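Local structure of alginate lyase, family PL7 (Zobellia galactanivorans, 3ZPY) at residues Asp54-Tyr59 and Arg239-Ser244; Lys61-Leu66 and Ala229-Ser234; His97-Thr102 and Leu243-Asn248; Val139-Phe144 and Lys158-Val163. The protein probably cleaves alginate by beta-elimination, this chain being the catalytic, family PL7 domain of a longer lyase. All blocks are in the same frame, centred on the assembly; numbering follows the deposited sequence. Where two conformers were deposited one is given.

Contact 1. Residues Asp54-Tyr59 and Arg239-Ser244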
loop_
_atom_site.group_PDB
_atom_site.type_symbol
_atom_site.label_atom_id
_atom_site.label_comp_id
_atom_site.label_asym_id
_atom_site.label_seq_id
_atom_site.Cartn_x
_atom_site.Cartn_y
_atom_site.Cartn_z
ATOM N N ASP A 54 3.114 9.132 15.930
ATOM C CA ASP A 54 2.999 9.354 17.383
ATOM C C ASP A 54 4.166 8.817 18.115
ATOM O O ASP A 54 4.106 8.733 19.339
ATOM C CB ASP A 54 1.674 8.712 17.902
ATOM C CG ASP A 54 1.655 7.173 17.688
ATOM O OD1 ASP A 54 2.695 6.639 17.190
ATOM O OD2 ASP A 54 0.617 6.555 17.987
ATOM N N GLY A 55 5.289 8.548 17.429
ATOM C CA GLY A 55 6.520 8.021 18.028
ATOM C C GLY A 55 6.520 6.516 18.069
ATOM O O GLY A 55 7.567 5.920 18.353
ATOM N N GLU A 56 5.393 5.851 17.833
ATOM C CA GLU A 56 5.386 4.395 17.764
ATOM C C GLU A 56 5.053 4.008 16.309
ATOM O O GLU A 56 5.780 3.192 15.714
ATOM C CB GLU A 56 4.308 3.848 18.686
ATOM C CG GLU A 56 4.076 2.344 18.558
ATOM C CD GLU A 56 2.947 1.798 19.452
ATOM O OE1 GLU A 56 2.376 2.570 20.282
ATOM O OE2 GLU A 56 2.591 0.583 19.296
ATOM N N TRP A 57 3.947 4.511 15.781
ATOM C CA TRP A 57 3.499 4.144 14.428
ATOM C C TRP A 57 3.689 5.352 13.476
ATOM O O TRP A 57 3.701 6.480 13.901
ATOM C CB TRP A 57 1.988 3.880 14.378
ATOM C CG TRP A 57 1.421 2.903 15.366
ATOM C CD1 TRP A 57 0.957 3.145 16.659
ATOM C CD2 TRP A 57 1.311 1.490 15.138
ATOM N NE1 TRP A 57 0.497 1.956 17.230
ATOM C CE2 TRP A 57 0.687 0.908 16.317
ATOM C CE3 TRP A 57 1.557 0.687 14.046
ATOM C CZ2 TRP A 57 0.390 -0.440 16.397
ATOM C CZ3 TRP A 57 1.254 -0.658 14.091
ATOM C CH2 TRP A 57 0.651 -1.241 15.255
ATOM N N VAL A 58 3.730 5.076 12.203
ATOM C CA VAL A 58 3.580 6.086 11.130
ATOM C C VAL A 58 2.230 5.834 10.459
ATOM O O VAL A 58 1.909 4.698 10.100
ATOM C CB VAL A 58 4.764 6.083 10.132
ATOM C CG1 VAL A 58 4.467 6.999 8.935
ATOM C CG2 VAL A 58 6.055 6.495 10.861
ATOM N N TYR A 59 1.455 6.889 10.455
ATOM C CA TYR A 59 0.040 6.858 9.953
ATOM C C TYR A 59 -0.020 7.377 8.553
ATOM O O TYR A 59 0.681 8.381 8.221
ATOM C CB TYR A 59 -0.769 7.814 10.811
ATOM C CG TYR A 59 -0.945 7.353 12.259
ATOM C CD1 TYR A 59 0.077 7.535 13.191
ATOM C CD2 TYR A 59 -2.167 6.762 12.713
ATOM C CE1 TYR A 59 -0.060 7.120 14.543
ATOM C CE2 TYR A 59 -2.268 6.330 14.048
ATOM C CZ TYR A 59 -1.251 6.505 14.935
ATOM O OH TYR A 59 -1.428 6.098 16.273
ATOM N N ARG A 239 -1.782 2.319 9.891
ATOM C CA ARG A 239 -0.608 2.694 10.664
ATOM C C ARG A 239 0.402 1.503 10.669
ATOM O O ARG A 239 0.001 0.338 10.747
ATOM C CB ARG A 239 -1.009 3.185 12.056
ATOM C CG ARG A 239 -1.676 2.180 12.984
ATOM C CD ARG A 239 -2.034 2.859 14.287
ATOM N NE ARG A 239 -2.659 2.000 15.228
ATOM C CZ ARG A 239 -3.059 2.398 16.421
ATOM N NH1 ARG A 239 -2.804 3.648 16.833
ATOM N NH2 ARG A 239 -3.795 1.555 17.132
ATOM N N ILE A 240 1.705 1.847 10.555
ATOM C CA ILE A 240 2.762 0.852 10.331
ATOM C C ILE A 240 3.911 1.095 11.319
ATOM O O ILE A 240 4.286 2.264 11.616
ATOM C CB ILE A 240 3.249 0.900 8.836
ATOM C CG1 ILE A 240 2.068 0.662 7.913
ATOM C CG2 ILE A 240 4.420 -0.021 8.584
ATOM C CD1 ILE A 240 2.287 0.888 6.401
ATOM N N LYS A 241 4.510 -0.017 11.715
ATOM C CA LYS A 241 5.815 0.061 12.397
ATOM C C LYS A 241 6.626 -1.179 12.031
ATOM O O LYS A 241 6.114 -2.093 11.362
ATOM C CB LYS A 241 5.674 0.130 13.923
ATOM C CG LYS A 241 4.978 -0.999 14.613
ATOM C CD LYS A 241 4.741 -0.640 16.094
ATOM C CE LYS A 241 4.072 -1.787 16.756
ATOM N NZ LYS A 241 3.970 -1.555 18.240
ATOM N N ASN A 242 7.893 -1.279 12.468
ATOM C CA ASN A 242 8.716 -2.451 12.302
ATOM C C ASN A 242 8.788 -2.879 10.826
ATOM O O ASN A 242 8.525 -4.079 10.506
ATOM C CB ASN A 242 8.156 -3.643 13.160
ATOM C CG ASN A 242 8.168 -3.356 14.597
ATOM O OD1 ASN A 242 8.818 -2.440 15.050
ATOM N ND2 ASN A 242 7.256 -4.036 15.290
ATOM N N LEU A 243 9.063 -1.930 9.937
ATOM C CA LEU A 243 9.115 -2.141 8.492
ATOM C C LEU A 243 10.541 -2.534 8.114
ATOM O O LEU A 243 11.496 -1.850 8.458
ATOM C CB LEU A 243 8.803 -0.791 7.818
ATOM C CG LEU A 243 8.913 -0.804 6.268
ATOM C CD1 LEU A 243 8.024 -1.794 5.526
ATOM C CD2 LEU A 243 8.621 0.599 5.756
ATOM N N SER A 244 10.642 -3.573 7.310
ATOM C CA SER A 244 11.904 -3.845 6.631
ATOM C C SER A 244 11.684 -4.611 5.365
ATOM O O SER A 244 10.710 -5.357 5.242
ATOM C CB SER A 244 12.823 -4.645 7.542
ATOM O OG SER A 244 12.328 -5.935 7.715
HETATM O O HOH W 1 6.757 3.218 13.034
#
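Trp57 slots its indole between Arg239 and Lys241, alternate residues that rise from the same side of their strand. Arg239 takes one face: its CD lies 3.6 Å from Trp57 CG, and the guanidinium continues over the five-membered ring with the two planes only 11° apart, a stack that is also a cation-pi contact. Lys241 runs across the opposite face, its CE 3.8 Å from Trp57 CH2. Its ammonium lies over the six-membered ring, a second cation-pi contact, and Glu56 OE2, 2.8 Å from Lys241 NZ, helps to hold it there through a salt bridge. Both basic chains set CG between backbone N and carbonyl carbon (chi1 near 60°) and then run extended, which carries their methylenes along the ring. Beneath them, Val58 and Ile240 form a hydrogen-bonded antiparallel pair, with Val58 N 2.9 Å from Ile240 O, joining neighbouring strands 58-63 and 235-247 of one sheet of the jelly-roll sandwich; their branched side chains occupy the other face, toward helix 4-8 and Val219. Cutting Trp57 back to an alanine would probably cost both cations their aromatic face, leaving Arg239 to its in-plane bonds. Tyr59 lies alongside Arg239, its OH accepting from Arg239 NH1 at 2.9 Å in the guanidinium plane while Gln104 takes NH2. The same hydroxyl donates to Asp54 OD2; Asp54 OD1 accepts from Glu56 N, an Asx turn, and from Trp57 N, extending it to an Asx motif.

Contact 2. Residues Lys61-Leu66 and Ala229-Ser234; sequences KCYRGL and ASYTGS
Arg64 lays its guanidinium over Ala229, whose CB sits beneath the centre of the planar group, 3.7 Å from its plane. A small methyl suits this place, since it lets the flat group settle close. The aliphatic part also packs here, with Arg64 CG 3.6 Å from Ala229 CB. At the end of the chain Arg64 NH1 donates to Ser230 O at 3.0 Å, a bent bond, with the acceptor 29° out of the guanidinium plane. The backbone adds its own tie, Arg64 N to Ser234 O. Gly65 comes next: its CA is 3.1 Å from Ala229 O, so any CB would collide with the other segment. Tyr231, its CG swung opposite the backbone N (chi1 177°), brings its ring edge to Tyr63, with CE2 3.7 Å from Tyr63 CB. One water donates to both Arg64 O and Ser234 O and accepts from Thr232 N. Further out, the rest of the guanidinium is fixed by Gln110 O, which takes NE, and Asp111 O, which takes NH2, while Tyr63 OH reaches Asn49 O. Thr232 OG1 accepts from Ser234 N in an ST turn that shapes the loop presenting these carbonyls. The first segment ends in a type II beta turn, Tyr63 to Leu66, with Gly65 at its third position, where phi is positive; the turn finishes strand 58-63 and docks on the loop leading into the adjacent strand 235-247 of the jelly roll.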
loop_
_atom_site.group_PDB
_atom_site.type_symbol
_atom_site.label_atom_id
_atom_site.label_comp_id
_atom_site.label_asym_id
_atom_site.label_seq_id
_atom_site.Cartn_x
_atom_site.Cartn_y
_atom_site.Cartn_z
ATOM N N LYS A 61 -2.836 8.456 5.985
ATOM C CA LYS A 61 -4.263 8.822 5.979
ATOM C C LYS A 61 -4.607 9.360 4.541
ATOM O O LYS A 61 -3.954 10.338 4.070
ATOM C CB LYS A 61 -4.470 9.978 7.067
ATOM C CG LYS A 61 -5.926 10.251 7.312
ATOM C CD LYS A 61 -6.150 11.199 8.468
ATOM C CE LYS A 61 -7.598 11.412 8.767
ATOM N NZ LYS A 61 -7.753 12.167 10.031
ATOM N N CYS A 62 -5.564 8.689 3.919
ATOM C CA CYS A 62 -5.935 9.043 2.530
ATOM C C CYS A 62 -7.441 9.137 2.437
ATOM O O CYS A 62 -8.162 8.437 3.160
ATOM C CB CYS A 62 -5.282 7.990 1.553
ATOM S SG CYS A 62 -5.412 8.461 -0.169
ATOM N N TYR A 63 -7.926 9.978 1.537
ATOM C CA TYR A 63 -9.329 10.349 1.567
ATOM C C TYR A 63 -9.984 9.985 0.255
ATOM O O TYR A 63 -9.364 10.129 -0.806
ATOM C CB TYR A 63 -9.531 11.891 1.786
ATOM C CG TYR A 63 -8.877 12.370 3.049
ATOM C CD1 TYR A 63 -7.472 12.533 3.106
ATOM C CD2 TYR A 63 -9.670 12.737 4.167
ATOM C CE1 TYR A 63 -6.823 12.920 4.249
ATOM C CE2 TYR A 63 -9.006 13.158 5.354
ATOM C CZ TYR A 63 -7.609 13.334 5.322
ATOM O OH TYR A 63 -6.971 13.673 6.505
ATOM N N ARG A 64 -11.223 9.508 0.348
ATOM C CA ARG A 64 -12.079 9.337 -0.843
ATOM C C ARG A 64 -12.080 10.659 -1.607
ATOM O O ARG A 64 -12.237 11.758 -1.021
ATOM C CB ARG A 64 -13.511 9.101 -0.295
ATOM C CG ARG A 64 -14.580 8.777 -1.365
ATOM C CD ARG A 64 -15.921 8.579 -0.653
ATOM N NE ARG A 64 -16.939 7.928 -1.503
ATOM C CZ ARG A 64 -17.932 8.547 -2.133
ATOM N NH1 ARG A 64 -17.991 9.871 -2.218
ATOM N NH2 ARG A 64 -18.885 7.828 -2.716
ATOM N N GLY A 65 -11.881 10.569 -2.942
ATOM C CA GLY A 65 -11.981 11.793 -3.793
ATOM C C GLY A 65 -10.777 12.735 -3.660
ATOM O O GLY A 65 -10.839 13.784 -4.240
ATOM N N LEU A 66 -9.725 12.363 -2.873
ATOM C CA LEU A 66 -8.580 13.210 -2.689
ATOM C C LEU A 66 -7.905 13.437 -4.041
ATOM O O LEU A 66 -7.508 12.488 -4.746
ATOM C CB LEU A 66 -7.641 12.557 -1.740
ATOM C CG LEU A 66 -6.402 13.357 -1.228
ATOM C CD1 LEU A 66 -6.825 14.633 -0.479
ATOM C CD2 LEU A 66 -5.406 12.526 -0.383
ATOM N N ALA A 229 -14.759 8.929 -7.220
ATOM C CA ALA A 229 -15.572 9.343 -6.058
ATOM C C ALA A 229 -15.402 10.823 -5.706
ATOM O O ALA A 229 -14.328 11.414 -5.858
ATOM C CB ALA A 229 -15.263 8.483 -4.859
ATOM N N SER A 230 -16.460 11.408 -5.183
ATOM C CA SER A 230 -16.374 12.762 -4.669
ATOM C C SER A 230 -15.733 12.784 -3.277
ATOM O O SER A 230 -15.700 11.781 -2.558
ATOM C CB SER A 230 -17.746 13.380 -4.634
ATOM O OG SER A 230 -18.467 12.720 -3.643
ATOM N N TYR A 231 -15.219 13.962 -2.900
ATOM C CA TYR A 231 -14.652 14.155 -1.591
ATOM C C TYR A 231 -15.732 14.489 -0.592
ATOM O O TYR A 231 -16.494 15.426 -0.773
ATOM C CB TYR A 231 -13.563 15.252 -1.650
ATOM C CG TYR A 231 -13.003 15.519 -0.244
ATOM C CD1 TYR A 231 -13.669 16.443 0.616
ATOM C CD2 TYR A 231 -11.887 14.801 0.298
ATOM C CE1 TYR A 231 -13.232 16.666 1.961
ATOM C CE2 TYR A 231 -11.450 15.076 1.644
ATOM C CZ TYR A 231 -12.098 16.017 2.422
ATOM O OH TYR A 231 -11.691 16.185 3.708
ATOM N N THR A 232 -15.787 13.707 0.498
ATOM C CA THR A 232 -16.851 13.870 1.524
ATOM C C THR A 232 -16.290 14.016 2.949
ATOM O O THR A 232 -17.096 14.256 3.850
ATOM C CB THR A 232 -17.782 12.664 1.516
ATOM O OG1 THR A 232 -16.981 11.487 1.830
ATOM C CG2 THR A 232 -18.502 12.530 0.124
ATOM N N GLY A 233 -14.980 13.779 3.144
ATOM C CA GLY A 233 -14.409 13.690 4.482
ATOM C C GLY A 233 -14.208 12.181 4.793
ATOM O O GLY A 233 -13.582 11.820 5.691
ATOM N N SER A 234 -14.797 11.258 4.019
ATOM C CA SER A 234 -14.591 9.810 4.239
ATOM C C SER A 234 -13.083 9.480 3.942
ATOM O O SER A 234 -12.457 10.017 3.022
ATOM C CB SER A 234 -15.366 9.066 3.191
ATOM O OG SER A 234 -15.110 7.683 3.131
HETATM O O HOH W 2 -13.411 12.108 1.373
HETATM O O HOH W 3 -20.556 11.201 -2.767
HETATM O O HOH W 4 -13.124 14.393 -5.825
#

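Contact 3. Residues His97-Thr102 and Leu243-Asn248; sequences HTMEWT and LSVTHN
His97 meets His247 across a non-hydrogen-bonded pair, their rings rim to rim with planes 54° apart, although the shortest approach in the model is too close to trust. Each imidazole has a firmer partner: His97 ND1 donates to Tyr188 O while the ring stacks on Trp90, and His247 NE2 bonds Glu81. A leucine in place of His97 would probably leave the Tyr188 carbonyl without this donor and Trp90 without its stacking ring. Thr98 exchanges two backbone bonds with Thr246, its N 2.8 Å from Thr246 O, and turns its hydroxyl to the face away from the core, where a water is bound. Here strands 96-107 and 235-247 run antiparallel as neighbours in one sheet of the beta-sandwich jelly roll, side chains alternating between core and outer face. Met99 points inward, CG 4.1 Å from Leu243 CD1; its flexible chain bends at chi3 (67°), bringing CE over the Trp101 ring. Glu100 is outward again and repeats the pair of backbone hydrogen bonds with Ser244, Glu100 N 2.8 Å from Ser244 O; a water donates to its OE1 and also bonds Ser244 OG and Thr246 OG1. Trp101 packs CB against Leu243 CD1 at 4.0 Å, and its side chain also touches Val219 of the facing sheet.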
loop_
_atom_site.group_PDB
_atom_site.type_symbol
_atom_site.label_atom_id
_atom_site.label_comp_id
_atom_site.label_asym_id
_atom_site.label_seq_id
_atom_site.Cartn_x
_atom_site.Cartn_y
_atom_site.Cartn_z
ATOM N N HIS A 97 12.537 -12.484 -1.775
ATOM C CA HIS A 97 12.291 -11.040 -1.633
ATOM C C HIS A 97 11.181 -10.847 -0.735
ATOM O O HIS A 97 10.090 -11.408 -0.915
ATOM C CB HIS A 97 11.857 -10.502 -3.039
ATOM C CG HIS A 97 12.907 -10.766 -4.083
ATOM N ND1 HIS A 97 12.883 -11.820 -4.960
ATOM C CD2 HIS A 97 14.148 -10.179 -4.215
ATOM C CE1 HIS A 97 14.050 -11.832 -5.654
ATOM N NE2 HIS A 97 14.804 -10.844 -5.219
ATOM N N THR A 98 11.465 -10.122 0.383
ATOM C CA THR A 98 10.496 -10.073 1.558
ATOM C C THR A 98 10.247 -8.651 2.048
ATOM O O THR A 98 11.209 -7.863 2.140
ATOM C CB THR A 98 11.131 -10.870 2.736
ATOM O OG1 THR A 98 11.421 -12.207 2.286
ATOM C CG2 THR A 98 10.222 -11.002 3.943
ATOM N N MET A 99 8.976 -8.367 2.353
ATOM C CA MET A 99 8.679 -7.170 3.081
ATOM C C MET A 99 7.988 -7.574 4.316
ATOM O O MET A 99 7.028 -8.331 4.282
ATOM C CB MET A 99 7.794 -6.222 2.266
ATOM C CG MET A 99 7.410 -4.992 3.066
ATOM S SD MET A 99 6.574 -3.713 2.039
ATOM C CE MET A 99 5.010 -4.533 1.597
ATOM N N GLU A 100 8.531 -7.116 5.475
ATOM C CA GLU A 100 7.842 -7.330 6.785
ATOM C C GLU A 100 7.402 -5.985 7.346
ATOM O O GLU A 100 8.120 -4.992 7.267
ATOM C CB GLU A 100 8.782 -7.978 7.750
ATOM C CG GLU A 100 9.115 -9.411 7.366
ATOM C CD GLU A 100 10.206 -10.026 8.201
ATOM O OE1 GLU A 100 11.349 -9.589 7.950
ATOM O OE2 GLU A 100 9.917 -10.826 9.065
ATOM N N TRP A 101 6.181 -5.964 7.874
ATOM C CA TRP A 101 5.677 -4.746 8.533
ATOM C C TRP A 101 4.606 -5.100 9.479
ATOM O O TRP A 101 3.854 -6.066 9.285
ATOM C CB TRP A 101 5.178 -3.729 7.477
ATOM C CG TRP A 101 3.943 -3.995 6.684
ATOM C CD1 TRP A 101 2.797 -3.183 6.734
ATOM C CD2 TRP A 101 3.648 -5.032 5.716
ATOM N NE1 TRP A 101 1.855 -3.641 5.884
ATOM C CE2 TRP A 101 2.297 -4.759 5.220
ATOM C CE3 TRP A 101 4.355 -6.091 5.180
ATOM C CZ2 TRP A 101 1.706 -5.586 4.223
ATOM C CZ3 TRP A 101 3.763 -6.895 4.208
ATOM C CH2 TRP A 101 2.450 -6.667 3.774
ATOM N N THR A 102 4.495 -4.317 10.522
ATOM C CA THR A 102 3.491 -4.524 11.543
ATOM C C THR A 102 2.460 -3.458 11.276
ATOM O O THR A 102 2.783 -2.256 11.205
ATOM C CB THR A 102 4.166 -4.382 12.946
ATOM O OG1 THR A 102 5.124 -5.429 13.071
ATOM C CG2 THR A 102 3.124 -4.474 14.099
ATOM N N LEU A 243 9.063 -1.930 9.937
ATOM C CA LEU A 243 9.115 -2.141 8.492
ATOM C C LEU A 243 10.541 -2.534 8.114
ATOM O O LEU A 243 11.496 -1.850 8.458
ATOM C CB LEU A 243 8.803 -0.791 7.818
ATOM C CG LEU A 243 8.913 -0.804 6.268
ATOM C CD1 LEU A 243 8.024 -1.794 5.526
ATOM C CD2 LEU A 243 8.621 0.599 5.756
ATOM N N SER A 244 10.642 -3.573 7.310
ATOM C CA SER A 244 11.904 -3.845 6.631
ATOM C C SER A 244 11.684 -4.611 5.365
ATOM O O SER A 244 10.710 -5.357 5.242
ATOM C CB SER A 244 12.823 -4.645 7.542
ATOM O OG SER A 244 12.328 -5.935 7.715
ATOM N N VAL A 245 12.598 -4.427 4.418
ATOM C CA VAL A 245 12.632 -5.247 3.208
ATOM C C VAL A 245 13.975 -6.012 3.196
ATOM O O VAL A 245 15.007 -5.439 3.551
ATOM C CB VAL A 245 12.436 -4.403 1.945
ATOM C CG1 VAL A 245 12.845 -5.198 0.726
ATOM C CG2 VAL A 245 10.975 -4.089 1.790
ATOM N N THR A 246 13.885 -7.307 2.863
ATOM C CA THR A 246 15.074 -8.176 2.797
ATOM C C THR A 246 15.113 -8.812 1.416
ATOM O O THR A 246 14.095 -9.285 0.891
ATOM C CB THR A 246 15.012 -9.253 3.875
ATOM O OG1 THR A 246 14.812 -8.633 5.109
ATOM C CG2 THR A 246 16.272 -10.058 3.883
ATOM N N HIS A 247 16.298 -8.811 0.848
ATOM C CA HIS A 247 16.570 -9.492 -0.424
ATOM C C HIS A 247 17.726 -10.423 -0.245
ATOM O O HIS A 247 18.825 -9.972 0.245
ATOM C CB HIS A 247 16.870 -8.496 -1.581
ATOM C CG HIS A 247 15.698 -7.588 -1.880
ATOM N ND1 HIS A 247 14.607 -8.082 -2.562
ATOM C CD2 HIS A 247 15.422 -6.254 -1.551
ATOM C CE1 HIS A 247 13.714 -7.103 -2.745
ATOM N NE2 HIS A 247 14.185 -5.979 -2.068
ATOM N N ASN A 248 17.488 -11.696 -0.589
ATOM C CA ASN A 248 18.509 -12.730 -0.452
ATOM C C ASN A 248 18.740 -13.401 -1.789
ATOM O O ASN A 248 17.769 -13.492 -2.577
ATOM C CB ASN A 248 18.091 -13.793 0.595
ATOM C CG ASN A 248 17.849 -13.211 1.985
ATOM O OD1 ASN A 248 18.790 -12.769 2.668
ATOM N ND2 ASN A 248 16.610 -13.210 2.403
ATOM O OXT ASN A 248 19.896 -13.871 -2.065
HETATM O O HOH W 5 14.148 -12.181 1.647
HETATM O O HOH W 6 12.122 -8.152 5.773
#

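Contact 4. Residues Val139-Phe144 and Lys158-Val163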
loop_
_atom_site.group_PDB
_atom_site.type_symbol
_atom_site.label_atom_id
_atom_site.label_comp_id
_atom_site.label_asym_id
_atom_site.label_seq_id
_atom_site.Cartn_x
_atom_site.Cartn_y
_atom_site.Cartn_z
ATOM N N VAL A 139 1.123 -6.876 -8.917
ATOM C CA VAL A 139 1.267 -8.346 -8.762
ATOM C C VAL A 139 0.320 -8.829 -7.667
ATOM O O VAL A 139 -0.391 -9.814 -7.812
ATOM C CB VAL A 139 2.717 -8.719 -8.459
ATOM C CG1 VAL A 139 2.849 -10.160 -8.077
ATOM C CG2 VAL A 139 3.638 -8.356 -9.625
ATOM N N VAL A 140 0.350 -8.112 -6.527
ATOM C CA VAL A 140 -0.588 -8.461 -5.390
ATOM C C VAL A 140 -0.891 -7.171 -4.655
ATOM O O VAL A 140 -0.001 -6.306 -4.517
ATOM C CB VAL A 140 0.001 -9.581 -4.463
ATOM C CG1 VAL A 140 1.215 -9.073 -3.638
ATOM C CG2 VAL A 140 -1.084 -10.142 -3.523
ATOM N N ARG A 141 -2.136 -7.078 -4.217
ATOM C CA ARG A 141 -2.590 -6.074 -3.270
ATOM C C ARG A 141 -3.153 -6.772 -2.047
ATOM O O ARG A 141 -4.070 -7.595 -2.167
ATOM C CB ARG A 141 -3.680 -5.230 -3.905
ATOM C CG ARG A 141 -3.136 -4.255 -4.944
ATOM C CD ARG A 141 -4.165 -3.151 -5.261
ATOM N NE ARG A 141 -5.487 -3.658 -5.657
ATOM C CZ ARG A 141 -5.793 -4.056 -6.880
ATOM N NH1 ARG A 141 -4.881 -4.087 -7.843
ATOM N NH2 ARG A 141 -7.029 -4.504 -7.152
ATOM N N VAL A 142 -2.636 -6.418 -0.845
ATOM C CA VAL A 142 -3.094 -6.974 0.426
ATOM C C VAL A 142 -4.054 -5.939 1.012
ATOM O O VAL A 142 -3.637 -4.799 1.211
ATOM C CB VAL A 142 -1.864 -7.172 1.306
ATOM C CG1 VAL A 142 -2.320 -7.700 2.667
ATOM C CG2 VAL A 142 -0.833 -8.115 0.683
ATOM N N GLN A 143 -5.313 -6.352 1.227
ATOM C CA GLN A 143 -6.355 -5.375 1.501
ATOM C C GLN A 143 -7.229 -5.872 2.641
ATOM O O GLN A 143 -7.308 -7.034 2.911
ATOM C CB GLN A 143 -7.290 -5.185 0.290
ATOM C CG GLN A 143 -6.463 -4.789 -0.959
ATOM C CD GLN A 143 -7.115 -5.032 -2.221
ATOM O OE1 GLN A 143 -7.090 -4.181 -3.132
ATOM N NE2 GLN A 143 -7.632 -6.258 -2.351
ATOM N N PHE A 144 -7.853 -4.916 3.344
ATOM C CA PHE A 144 -9.038 -5.207 4.145
ATOM C C PHE A 144 -10.288 -4.590 3.475
ATOM O O PHE A 144 -10.218 -3.450 3.034
ATOM C CB PHE A 144 -8.914 -4.681 5.582
ATOM C CG PHE A 144 -7.991 -5.449 6.470
ATOM C CD1 PHE A 144 -7.638 -6.798 6.280
ATOM C CD2 PHE A 144 -7.562 -4.802 7.624
ATOM C CE1 PHE A 144 -6.760 -7.409 7.183
ATOM C CE2 PHE A 144 -6.733 -5.411 8.542
ATOM C CZ PHE A 144 -6.343 -6.745 8.311
ATOM N N LYS A 158 -8.480 -9.370 1.811
ATOM C CA LYS A 158 -8.789 -9.601 0.360
ATOM C C LYS A 158 -7.480 -9.494 -0.389
ATOM O O LYS A 158 -6.774 -8.493 -0.249
ATOM C CB LYS A 158 -9.822 -8.603 -0.139
ATOM C CG LYS A 158 -10.174 -8.823 -1.564
ATOM C CD LYS A 158 -11.437 -8.022 -1.918
ATOM C CE LYS A 158 -11.854 -8.336 -3.367
ATOM N NZ LYS A 158 -13.151 -7.600 -3.677
ATOM N N ILE A 159 -7.199 -10.536 -1.206
ATOM C CA ILE A 159 -5.971 -10.577 -1.993
ATOM C C ILE A 159 -6.328 -10.322 -3.441
ATOM O O ILE A 159 -7.027 -11.144 -4.052
ATOM C CB ILE A 159 -5.301 -11.917 -1.823
ATOM C CG1 ILE A 159 -5.006 -12.208 -0.282
ATOM C CG2 ILE A 159 -3.994 -11.924 -2.636
ATOM C CD1 ILE A 159 -4.130 -11.210 0.366
ATOM N N SER A 160 -5.852 -9.182 -3.934
ATOM C CA SER A 160 -6.191 -8.782 -5.329
ATOM C C SER A 160 -4.862 -8.554 -6.074
ATOM O O SER A 160 -3.822 -8.977 -5.612
ATOM C CB SER A 160 -7.058 -7.521 -5.267
ATOM O OG SER A 160 -8.328 -7.789 -4.696
ATOM N N GLY A 161 -4.902 -7.886 -7.236
ATOM C CA GLY A 161 -3.762 -7.851 -8.114
ATOM C C GLY A 161 -3.681 -9.036 -9.040
ATOM O O GLY A 161 -4.515 -9.943 -8.931
ATOM N N TYR A 162 -2.621 -9.079 -9.876
ATOM C CA TYR A 162 -2.542 -10.045 -10.997
ATOM C C TYR A 162 -2.640 -11.509 -10.508
ATOM O O TYR A 162 -3.369 -12.316 -11.053
ATOM C CB TYR A 162 -1.225 -9.838 -11.722
ATOM C CG TYR A 162 -1.077 -10.672 -12.903
ATOM C CD1 TYR A 162 -0.925 -12.081 -12.817
ATOM C CD2 TYR A 162 -1.250 -10.093 -14.156
ATOM C CE1 TYR A 162 -0.839 -12.858 -13.958
ATOM C CE2 TYR A 162 -1.169 -10.865 -15.328
ATOM C CZ TYR A 162 -0.954 -12.275 -15.211
ATOM O OH TYR A 162 -0.921 -13.091 -16.313
ATOM N N VAL A 163 -1.993 -11.769 -9.361
ATOM C CA VAL A 163 -1.798 -13.139 -8.936
ATOM C C VAL A 163 -3.150 -13.844 -8.606
ATOM O O VAL A 163 -3.246 -15.047 -8.753
ATOM C CB VAL A 163 -0.825 -13.226 -7.703
ATOM C CG1 VAL A 163 -1.456 -12.641 -6.438
ATOM C CG2 VAL A 163 -0.318 -14.666 -7.549
#
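Gln143 leans across to Lys158 from its first carbon: CB lies 3.4 Å from Lys158 O, and CG, anti to its own carbonyl carbon (chi1 -56°), keeps beside Lys158 O. CD carries the amide over to Ser160. At the tip NE2 donates twice, to Ser160 OG at 2.9 Å and to Lys158 O at 3.2 Å, coming to the latter from well above the carbonyl plane. Lys158 O is thus gripped by backbone and side chain of one residue, since Gln143 N binds it too. OE1 accepts from Arg141 NE at 3.0 Å, which fixes the amide's rotation; Arg141 in turn bridges Asp138 and Glu165. Strands 138-146 and 154-160 form a beta hairpin here, in the sheet that in PL7 lyases typically lines the substrate groove. On its core face Val140 CG2 meets Ile159 CG2 at 3.5 Å, near Val193 and Leu195 of the opposing sheet. Gly161, where a CB would strike Val140, occupies the N-cap position of the short helix whose Val163 N donates to Val139 O at 3.0 Å.

How the contacts relate
Contacts 1 and 3 are consecutive parts of one sheet: they share Leu243 and Ser244, their centres are about 14 Å apart, and Lys241 N probably bonds Thr102 O, 2.9 Å away, so strand 235-247 is flanked by 58-63 and 96-107. Contact 2 follows strand 58-63 to its far end, its centre about 23 Å from that of contact 1 and about 30 Å from that of contact 3. Contact 4 belongs to the other sheet, its nearest atoms about 5 Å from those of contact 3. That second sheet probably carries the alginate-binding groove, as in other PL7 lyases. None of the eight segments supplies the sodium site at Thr35, Ala37 and Ile40.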